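Local structure of D-threo-3-hydroxyaspartate dehydratase (Delftia, 3WQC) at residues K56-A61 with A80-A85; E200-G205 with V223-T228; Q310-Q315 with R356-H361. The protein deaminates D-threo-3-hydroxyaspartate to oxaloacetate and ammonium, using pyridoxal 5'-phosphate and a divalent metal ion, and also acts on D-serine. All blocks are in the same frame, centred on the assembly; numbering follows the deposited sequence.

Interaction 1: K56-A61 with A80-A85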
loop_
_atom_site.group_PDB
_atom_site.type_symbol
_atom_site.label_atom_id
_atom_site.label_comp_id
_atom_site.label_asym_id
_atom_site.label_seq_id
_atom_site.Cartn_x
_atom_site.Cartn_y
_atom_site.Cartn_z
ATOM N N LYS B 56 10.667 -8.409 3.764
ATOM C CA LYS B 56 10.329 -9.635 3.009
ATOM C C LYS B 56 11.335 -9.871 1.834
ATOM O O LYS B 56 10.953 -10.383 0.766
ATOM C CB LYS B 56 8.867 -9.633 2.444
ATOM C CG LYS B 56 7.875 -9.355 3.569
ATOM C CD LYS B 56 6.444 -9.594 3.024
ATOM C CE LYS B 56 5.459 -9.160 4.087
ATOM N NZ LYS B 56 4.085 -9.424 3.564
ATOM N N SER B 57 12.646 -9.690 2.156
ATOM C CA SER B 57 13.639 -9.781 1.115
ATOM C C SER B 57 14.762 -10.717 1.583
ATOM O O SER B 57 15.343 -10.475 2.618
ATOM C CB SER B 57 14.144 -8.374 0.791
ATOM O OG SER B 57 15.085 -8.466 -0.331
ATOM N N VAL B 58 15.048 -11.740 0.782
ATOM C CA VAL B 58 16.068 -12.761 1.128
ATOM C C VAL B 58 17.432 -12.124 1.438
ATOM O O VAL B 58 18.028 -12.406 2.501
ATOM C CB VAL B 58 16.120 -13.868 0.080
ATOM C CG1 VAL B 58 17.332 -14.766 0.233
ATOM C CG2 VAL B 58 14.824 -14.683 0.167
ATOM N N PRO B 59 17.933 -11.220 0.573
ATOM C CA PRO B 59 19.277 -10.666 0.871
ATOM C C PRO B 59 19.310 -9.780 2.105
ATOM O O PRO B 59 20.342 -9.662 2.763
ATOM C CB PRO B 59 19.665 -9.821 -0.388
ATOM C CG PRO B 59 18.391 -9.676 -1.184
ATOM C CD PRO B 59 17.487 -10.859 -0.808
ATOM N N VAL B 60 18.173 -9.159 2.446
ATOM C CA VAL B 60 18.161 -8.332 3.674
ATOM C C VAL B 60 18.202 -9.271 4.883
ATOM O O VAL B 60 19.074 -9.078 5.801
ATOM C CB VAL B 60 16.914 -7.462 3.794
ATOM C CG1 VAL B 60 16.825 -6.703 5.153
ATOM C CG2 VAL B 60 16.867 -6.440 2.614
ATOM N N ALA B 61 17.410 -10.337 4.905
ATOM C CA ALA B 61 17.453 -11.293 6.004
ATOM C C ALA B 61 18.819 -11.990 6.032
ATOM O O ALA B 61 19.297 -12.355 7.132
ATOM C CB ALA B 61 16.350 -12.346 5.800
ATOM N N ALA B 80 6.953 -17.609 5.290
ATOM C CA ALA B 80 7.641 -18.860 5.739
ATOM C C ALA B 80 8.058 -19.721 4.508
ATOM O O ALA B 80 9.195 -20.229 4.491
ATOM C CB ALA B 80 6.682 -19.649 6.635
ATOM N N GLU B 81 7.146 -19.833 3.479
ATOM C CA GLU B 81 7.478 -20.655 2.329
ATOM C C GLU B 81 8.727 -20.079 1.630
ATOM O O GLU B 81 9.669 -20.829 1.241
ATOM C CB GLU B 81 6.150 -20.730 1.481
ATOM C CG GLU B 81 6.245 -21.302 0.113
ATOM C CD GLU B 81 4.908 -21.093 -0.647
ATOM O OE1 GLU B 81 4.813 -20.151 -1.565
ATOM O OE2 GLU B 81 3.949 -21.854 -0.337
ATOM N N GLN B 82 8.766 -18.735 1.434
ATOM C CA GLN B 82 9.864 -18.070 0.671
ATOM C C GLN B 82 11.164 -18.255 1.425
ATOM O O GLN B 82 12.207 -18.596 0.842
ATOM C CB GLN B 82 9.553 -16.551 0.516
ATOM C CG GLN B 82 10.772 -15.698 0.025
ATOM C CD GLN B 82 10.439 -14.217 -0.292
ATOM O OE1 GLN B 82 9.677 -13.868 -1.216
ATOM N NE2 GLN B 82 11.118 -13.347 0.395
ATOM N N PHE B 83 11.178 -17.923 2.707
ATOM C CA PHE B 83 12.429 -17.946 3.457
ATOM C C PHE B 83 12.897 -19.394 3.707
ATOM O O PHE B 83 14.117 -19.645 3.657
ATOM C CB PHE B 83 12.351 -17.115 4.782
ATOM C CG PHE B 83 12.390 -15.672 4.478
ATOM C CD1 PHE B 83 13.610 -15.021 4.322
ATOM C CD2 PHE B 83 11.206 -14.931 4.338
ATOM C CE1 PHE B 83 13.653 -13.628 4.006
ATOM C CE2 PHE B 83 11.236 -13.540 4.009
ATOM C CZ PHE B 83 12.472 -12.890 3.823
ATOM N N PHE B 84 11.941 -20.336 3.876
ATOM C CA PHE B 84 12.399 -21.752 3.994
ATOM C C PHE B 84 13.011 -22.258 2.664
ATOM O O PHE B 84 14.064 -22.943 2.712
ATOM C CB PHE B 84 11.225 -22.655 4.370
ATOM C CG PHE B 84 11.625 -24.123 4.426
ATOM C CD1 PHE B 84 12.544 -24.560 5.407
ATOM C CD2 PHE B 84 11.087 -25.031 3.497
ATOM C CE1 PHE B 84 12.969 -25.921 5.392
ATOM C CE2 PHE B 84 11.481 -26.384 3.508
ATOM C CZ PHE B 84 12.406 -26.794 4.456
ATOM N N ALA B 85 12.428 -21.869 1.541
ATOM C CA ALA B 85 12.988 -22.258 0.232
ATOM C C ALA B 85 14.423 -21.695 0.108
ATOM O O ALA B 85 15.277 -22.255 -0.589
ATOM C CB ALA B 85 12.133 -21.765 -0.916
#
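Gln82 and Phe83, neighbours on helix 77-85, both reach across to the start of helix 58-66, one with a polar tip and the other with a ring edge. Take Gln82 from its base outward. CB points at the other segment, and with CG anti to the backbone N (chi1 167°) and the chain extended, the whole side chain runs straight across. CG passes Val58 CG2 at 4.2 Å; CD comes within 4.0 Å of Lys56 O; NE2 then donates to that same Lys56 O at 3.0 Å. The bond is moderately bent, and NE2 sits well above the carbonyl plane instead of on a lone pair, while the oxygen lies in the plane of the Gln82 amide. A leucine here would probably leave Lys56 O without this donor and let the turn ahead of the helix shift.

Phe83 comes in beside it. The rim of its ring, not a face, meets the turn: CZ is 3.6 Å from Ser57 N, and Lys56 CA and Ser57 O also lie near the ring plane. On the helix side CE1 touches Ala61 CB at 3.5 Å, an oblique approach, and Val58 CG2 at 4.1 Å. Ile72 of strand 72-74 packs on Phe83 too. Ser57, at the N-cap position, turns its OG away to Glu385 O. Two successive helices joined through strand 72-74 thus pack side by side, as on the outer layer of the TIM barrel of the alanine racemase-type fold.

Interaction 2: E200-G205 with V223-T228. With PLP (pyridoxal-5'-phosphate), chain J.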
loop_
_atom_site.group_PDB
_atom_site.type_symbol
_atom_site.label_atom_id
_atom_site.label_comp_id
_atom_site.label_asym_id
_atom_site.label_seq_id
_atom_site.Cartn_x
_atom_site.Cartn_y
_atom_site.Cartn_z
ATOM N N GLU B 200 10.116 -2.641 30.275
ATOM C CA GLU B 200 10.090 -3.434 31.573
ATOM C C GLU B 200 8.698 -4.109 31.781
ATOM O O GLU B 200 8.653 -5.290 32.196
ATOM C CB GLU B 200 10.453 -2.554 32.749
ATOM C CG GLU B 200 10.275 -3.270 34.092
ATOM C CD GLU B 200 11.075 -4.528 34.300
ATOM O OE1 GLU B 200 10.644 -5.279 35.226
ATOM O OE2 GLU B 200 12.069 -4.847 33.578
ATOM N N ARG B 201 7.594 -3.425 31.477
ATOM C CA ARG B 201 6.232 -4.034 31.598
ATOM C C ARG B 201 6.133 -5.220 30.619
ATOM O O ARG B 201 5.555 -6.285 30.954
ATOM C CB ARG B 201 5.148 -3.005 31.255
ATOM C CG ARG B 201 3.703 -3.384 31.249
ATOM C CD ARG B 201 2.795 -2.098 31.058
ATOM N NE ARG B 201 1.486 -2.530 30.695
ATOM C CZ ARG B 201 0.538 -2.793 31.576
ATOM N NH1 ARG B 201 0.761 -2.577 32.882
ATOM N NH2 ARG B 201 -0.646 -3.190 31.157
ATOM N N GLU B 202 6.653 -5.064 29.391
ATOM C CA GLU B 202 6.580 -6.149 28.372
ATOM C C GLU B 202 7.401 -7.377 28.866
ATOM O O GLU B 202 6.932 -8.524 28.844
ATOM C CB GLU B 202 7.183 -5.571 27.064
ATOM C CG GLU B 202 7.106 -6.572 25.916
ATOM C CD GLU B 202 7.796 -6.116 24.614
ATOM O OE1 GLU B 202 8.835 -5.388 24.658
ATOM O OE2 GLU B 202 7.341 -6.569 23.511
ATOM N N ARG B 203 8.647 -7.121 29.369
ATOM C CA ARG B 203 9.500 -8.201 29.875
ATOM C C ARG B 203 8.789 -8.851 31.038
ATOM O O ARG B 203 8.689 -10.093 31.115
ATOM C CB ARG B 203 10.889 -7.644 30.366
ATOM C CG ARG B 203 11.871 -8.699 30.816
ATOM C CD ARG B 203 12.869 -8.119 31.821
ATOM N NE ARG B 203 12.195 -7.721 33.113
ATOM C CZ ARG B 203 11.740 -8.601 34.043
ATOM N NH1 ARG B 203 12.014 -9.915 33.984
ATOM N NH2 ARG B 203 11.107 -8.083 35.115
ATOM N N ALA B 204 8.385 -8.033 32.011
ATOM C CA ALA B 204 7.793 -8.586 33.285
ATOM C C ALA B 204 6.540 -9.393 33.005
ATOM O O ALA B 204 6.351 -10.490 33.570
ATOM C CB ALA B 204 7.473 -7.445 34.270
ATOM N N GLY B 205 5.694 -8.925 32.080
ATOM C CA GLY B 205 4.444 -9.633 31.809
ATOM C C GLY B 205 4.718 -10.939 31.052
ATOM O O GLY B 205 4.069 -11.955 31.364
ATOM N N VAL B 223 10.971 -17.530 26.013
ATOM C CA VAL B 223 10.263 -16.279 26.394
ATOM C C VAL B 223 10.705 -15.303 25.335
ATOM O O VAL B 223 11.883 -14.894 25.309
ATOM C CB VAL B 223 10.546 -15.797 27.803
ATOM C CG1 VAL B 223 9.889 -14.463 28.123
ATOM C CG2 VAL B 223 10.135 -16.892 28.775
ATOM N N SER B 224 9.792 -14.790 24.482
ATOM C CA SER B 224 10.135 -13.935 23.300
ATOM C C SER B 224 9.392 -12.646 23.461
ATOM O O SER B 224 8.117 -12.634 23.557
ATOM C CB SER B 224 9.686 -14.746 22.086
ATOM O OG SER B 224 9.959 -13.996 20.903
ATOM N N VAL B 225 10.097 -11.516 23.409
ATOM C CA VAL B 225 9.443 -10.182 23.484
ATOM C C VAL B 225 9.838 -9.357 22.291
ATOM O O VAL B 225 10.836 -9.690 21.642
ATOM C CB VAL B 225 9.805 -9.393 24.800
ATOM C CG1 VAL B 225 9.498 -10.292 26.027
ATOM C CG2 VAL B 225 11.312 -9.018 24.808
ATOM N N GLY B 226 9.145 -8.254 22.063
ATOM C CA GLY B 226 9.798 -7.167 21.295
ATOM C C GLY B 226 8.924 -6.351 20.401
ATOM O O GLY B 226 7.988 -6.841 19.807
ATOM N N SER B 227 9.377 -5.121 20.247
ATOM C CA SER B 227 9.033 -4.202 19.172
ATOM C C SER B 227 10.382 -3.458 19.023
ATOM O O SER B 227 11.225 -3.495 19.935
ATOM C CB SER B 227 7.899 -3.247 19.569
ATOM O OG SER B 227 8.316 -2.401 20.656
ATOM N N THR B 228 10.589 -2.737 17.925
ATOM C CA THR B 228 11.874 -2.057 17.755
ATOM C C THR B 228 12.068 -1.060 18.925
ATOM O O THR B 228 13.157 -1.007 19.486
ATOM C CB THR B 228 11.966 -1.412 16.328
ATOM O OG1 THR B 228 12.368 -2.463 15.458
ATOM C CG2 THR B 228 13.086 -0.322 16.331
HETATM N N1 PLP J . 6.636 -9.075 16.864
HETATM C C2 PLP J . 5.425 -9.117 16.271
HETATM C C2A PLP J . 4.389 -10.130 16.702
HETATM C C3 PLP J . 5.142 -8.188 15.203
HETATM O O3 PLP J . 3.961 -8.249 14.606
HETATM C C4 PLP J . 6.164 -7.240 14.843
HETATM C C4A PLP J . 5.907 -6.345 13.763
HETATM C C5 PLP J . 7.415 -7.273 15.528
HETATM C C6 PLP J . 7.580 -8.170 16.593
HETATM C C5A PLP J . 8.515 -6.296 15.191
HETATM O O4P PLP J . 8.082 -4.919 15.602
HETATM P P PLP J . 8.902 -3.689 14.986
HETATM O O1P PLP J . 10.319 -4.070 15.203
HETATM O O2P PLP J . 8.477 -2.545 15.839
HETATM O O3P PLP J . 8.610 -3.570 13.547
#
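The carboxylate of Glu202 is the flat group that crosses this contact, its CD lying 3.8 Å from Val225 CB and its OE2 taking a weak bond from Gly226 N at 2.9 Å. A second flat group, the guanidinium of Arg203, is met at its edge by the carboxylate of Glu200 in a salt bridge: NE and NH2 grip one oxygen each, nearly straight, NH2 to OE1 at 2.8 Å. This is part of a beta-alpha-beta crossover of the barrel: strand 175-180, helix 192-215, then strand 222-225 parallel to the first.

With CG anti to the backbone N (chi1 -177°), the extended chain of Glu202 carries the carboxylate from the helix to the C-terminal end of the strand. Its OE2 also accepts from Ala183 N, and its OE1 pairs with Thr230 OG1, so the buried carboxylate fastens the loops that follow both strands. Gly226 has backbone angles that would jam a side chain against the preceding carbonyl. Beyond it the chain enters helix 228-233, with Ser227 at the N-cap position and the cofactor phosphate at the helix N terminus. There Thr228 OG1 donates to O1P at 2.6 Å, and Thr228 N points almost straight at O2P of pyridoxal-5'-phosphate, 3.0 Å away.

Interaction 3: Q310-Q315 with R356-H361. With MG (magnesium ion), chain K.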
loop_
_atom_site.group_PDB
_atom_site.type_symbol
_atom_site.label_atom_id
_atom_site.label_comp_id
_atom_site.label_asym_id
_atom_site.label_seq_id
_atom_site.Cartn_x
_atom_site.Cartn_y
_atom_site.Cartn_z
ATOM N N GLN B 310 9.605 13.019 4.154
ATOM C CA GLN B 310 10.610 14.099 4.198
ATOM C C GLN B 310 11.428 14.125 2.913
ATOM O O GLN B 310 12.020 13.137 2.519
ATOM C CB GLN B 310 11.572 13.864 5.379
ATOM C CG GLN B 310 12.768 14.834 5.416
ATOM C CD GLN B 310 12.302 16.267 5.557
ATOM O OE1 GLN B 310 11.532 16.601 6.465
ATOM N NE2 GLN B 310 12.790 17.175 4.636
ATOM N N VAL B 311 11.533 15.315 2.293
ATOM C CA VAL B 311 12.310 15.430 1.026
ATOM C C VAL B 311 13.819 15.450 1.343
ATOM O O VAL B 311 14.253 16.239 2.299
ATOM C CB VAL B 311 11.915 16.733 0.346
ATOM C CG1 VAL B 311 12.844 17.012 -0.854
ATOM C CG2 VAL B 311 10.451 16.671 -0.082
ATOM N N CYS B 312 14.627 14.725 0.591
ATOM C CA CYS B 312 16.070 14.769 0.662
ATOM C C CYS B 312 16.553 15.001 -0.753
ATOM O O CYS B 312 15.828 14.719 -1.757
ATOM C CB CYS B 312 16.631 13.399 1.090
ATOM S SG CYS B 312 16.018 12.896 2.702
ATOM N N ASP B 313 17.783 15.488 -0.880
ATOM C CA ASP B 313 18.358 15.616 -2.221
ATOM C C ASP B 313 18.789 14.241 -2.760
ATOM O O ASP B 313 18.656 13.181 -2.053
ATOM C CB ASP B 313 19.463 16.661 -2.188
ATOM C CG ASP B 313 20.655 16.294 -1.264
ATOM O OD1 ASP B 313 20.849 15.063 -1.026
ATOM O OD2 ASP B 313 21.431 17.251 -0.871
ATOM N N LEU B 314 19.341 14.228 -3.976
ATOM C CA LEU B 314 19.795 12.989 -4.597
ATOM C C LEU B 314 20.841 12.261 -3.778
ATOM O O LEU B 314 20.969 11.018 -3.873
ATOM C CB LEU B 314 20.282 13.271 -6.034
ATOM C CG LEU B 314 20.646 12.085 -6.924
ATOM C CD1 LEU B 314 19.482 11.042 -7.018
ATOM C CD2 LEU B 314 21.003 12.678 -8.315
ATOM N N GLN B 315 21.600 13.017 -2.989
ATOM C CA GLN B 315 22.687 12.455 -2.193
ATOM C C GLN B 315 22.144 11.940 -0.856
ATOM O O GLN B 315 22.856 11.337 -0.028
ATOM C CB GLN B 315 23.754 13.524 -1.993
ATOM C CG GLN B 315 24.494 13.884 -3.298
ATOM C CD GLN B 315 23.681 14.803 -4.239
ATOM O OE1 GLN B 315 22.939 15.697 -3.800
ATOM N NE2 GLN B 315 23.823 14.586 -5.549
ATOM N N ARG B 356 14.969 12.194 -3.023
ATOM C CA ARG B 356 14.729 10.945 -2.301
ATOM C C ARG B 356 13.765 11.287 -1.155
ATOM O O ARG B 356 13.963 12.261 -0.456
ATOM C CB ARG B 356 16.081 10.359 -1.802
ATOM C CG ARG B 356 16.811 9.784 -3.021
ATOM C CD ARG B 356 18.269 9.534 -2.709
ATOM N NE ARG B 356 18.509 8.417 -1.790
ATOM C CZ ARG B 356 19.746 8.040 -1.443
ATOM N NH1 ARG B 356 19.888 7.007 -0.611
ATOM N NH2 ARG B 356 20.832 8.721 -1.880
ATOM N N ILE B 357 12.780 10.455 -0.929
ATOM C CA ILE B 357 11.774 10.785 0.092
ATOM C C ILE B 357 11.855 9.774 1.226
ATOM O O ILE B 357 11.833 8.535 0.982
ATOM C CB ILE B 357 10.333 10.748 -0.481
ATOM C CG1 ILE B 357 10.179 11.464 -1.877
ATOM C CG2 ILE B 357 9.292 11.121 0.543
ATOM C CD1 ILE B 357 10.535 12.938 -1.753
ATOM N N LEU B 358 12.071 10.244 2.458
ATOM C CA LEU B 358 12.075 9.298 3.580
ATOM C C LEU B 358 10.630 8.979 3.959
ATOM O O LEU B 358 9.801 9.887 4.087
ATOM C CB LEU B 358 12.780 9.899 4.849
ATOM C CG LEU B 358 14.253 10.343 4.610
ATOM C CD1 LEU B 358 14.779 10.989 5.927
ATOM C CD2 LEU B 358 15.055 9.140 4.119
ATOM N N PRO B 359 10.346 7.685 4.238
ATOM C CA PRO B 359 8.972 7.263 4.462
ATOM C C PRO B 359 8.484 7.470 5.913
ATOM O O PRO B 359 9.318 7.424 6.864
ATOM C CB PRO B 359 9.055 5.747 4.234
ATOM C CG PRO B 359 10.466 5.391 4.651
ATOM C CD PRO B 359 11.307 6.576 4.169
ATOM N N ASN B 360 7.164 7.610 6.094
ATOM C CA ASN B 360 6.576 7.518 7.437
ATOM C C ASN B 360 6.860 6.110 8.027
ATOM O O ASN B 360 7.323 6.068 9.199
ATOM C CB ASN B 360 5.040 7.655 7.408
ATOM C CG ASN B 360 4.589 9.132 7.236
ATOM O OD1 ASN B 360 4.006 9.678 8.180
ATOM N ND2 ASN B 360 4.859 9.799 6.113
ATOM N N HIS B 361 6.621 5.027 7.288
ATOM C CA HIS B 361 6.579 3.720 7.850
ATOM C C HIS B 361 7.252 2.800 6.891
ATOM O O HIS B 361 6.733 2.543 5.769
ATOM C CB HIS B 361 5.112 3.333 8.077
ATOM C CG HIS B 361 4.914 2.021 8.745
ATOM N ND1 HIS B 361 3.635 1.536 8.988
ATOM C CD2 HIS B 361 5.800 1.140 9.307
ATOM C CE1 HIS B 361 3.704 0.335 9.672
ATOM N NE2 HIS B 361 5.024 0.072 9.896
HETATM MG MG MG K . 5.841 -1.587 10.989
HETATM O O HOH W 1 6.423 -3.079 12.355
HETATM O O HOH W 2 4.391 -1.011 12.573
HETATM O O HOH W 3 4.227 -2.813 10.384
HETATM O O HOH W 4 7.143 -0.344 11.977
#
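Arg356 holds the 310-315 segment three times over, twice through its backbone and once with its guanidinium, which reaches past the last strand pair. Its NH2 donates to Leu314 O at 3.0 Å; the oxygen lies in the guanidinium plane, at its edge, though the donor stands above the carbonyl plane. With CG anti to the carbonyl carbon (chi1 -74°) CD passes 3.7 Å from Asp313 O, and a bend at chi3 (71°) then swings the guanidinium toward Leu314. NE is held in its turn by Ser269 OG.

Behind this lies an antiparallel pairing. Gln310 with Leu358 and Cys312 with Arg356 are hydrogen-bonded pairs, the second with Cys312 N to Arg356 O at 2.8 Å; Val311 with Ile357 is the non-hydrogen-bonded pair between them. On the face carrying Cys312 and Leu358, the sulfur packs diagonally, SG to Leu358 CG at 3.6 Å. Val311 CG2 and Ile357 CD1 meet at 4.1 Å on the reverse face.

From Leu358 the chain runs on to His361, whose NE2 binds the magnesium ion at 2.1 Å alongside four waters; Cys363 belongs to the same site. Asp296 takes ND1, fixing the ring's rotation, and Trp290 of the second subunit meets it. The chemistry implies a division of labour: backbone bonds and an arginine fix the strand, and the loop leaving it presents a nitrogen ligand to a largely hydrated metal.

In the fold
From the N terminus, the chain first closes interaction 1, a loop of 18 residues containing strand 72-74, on the early side of the barrel. Much later in the same barrel, interaction 2 closes a loop of 17 residues, the last ten of helix 192-215 among them. The chain then crosses to the mostly beta domain, and 310-315 with 356-361 closes a longer excursion of 40 residues. The three loops follow in series; none nests in or crosses another, and their centres lie about 25 to 32 Å apart. Interactions 1 and 2 thus belong to the barrel and interaction 3 to the sheet domain, while His361 and Thr228 bring metal and cofactor phosphate together between the domains.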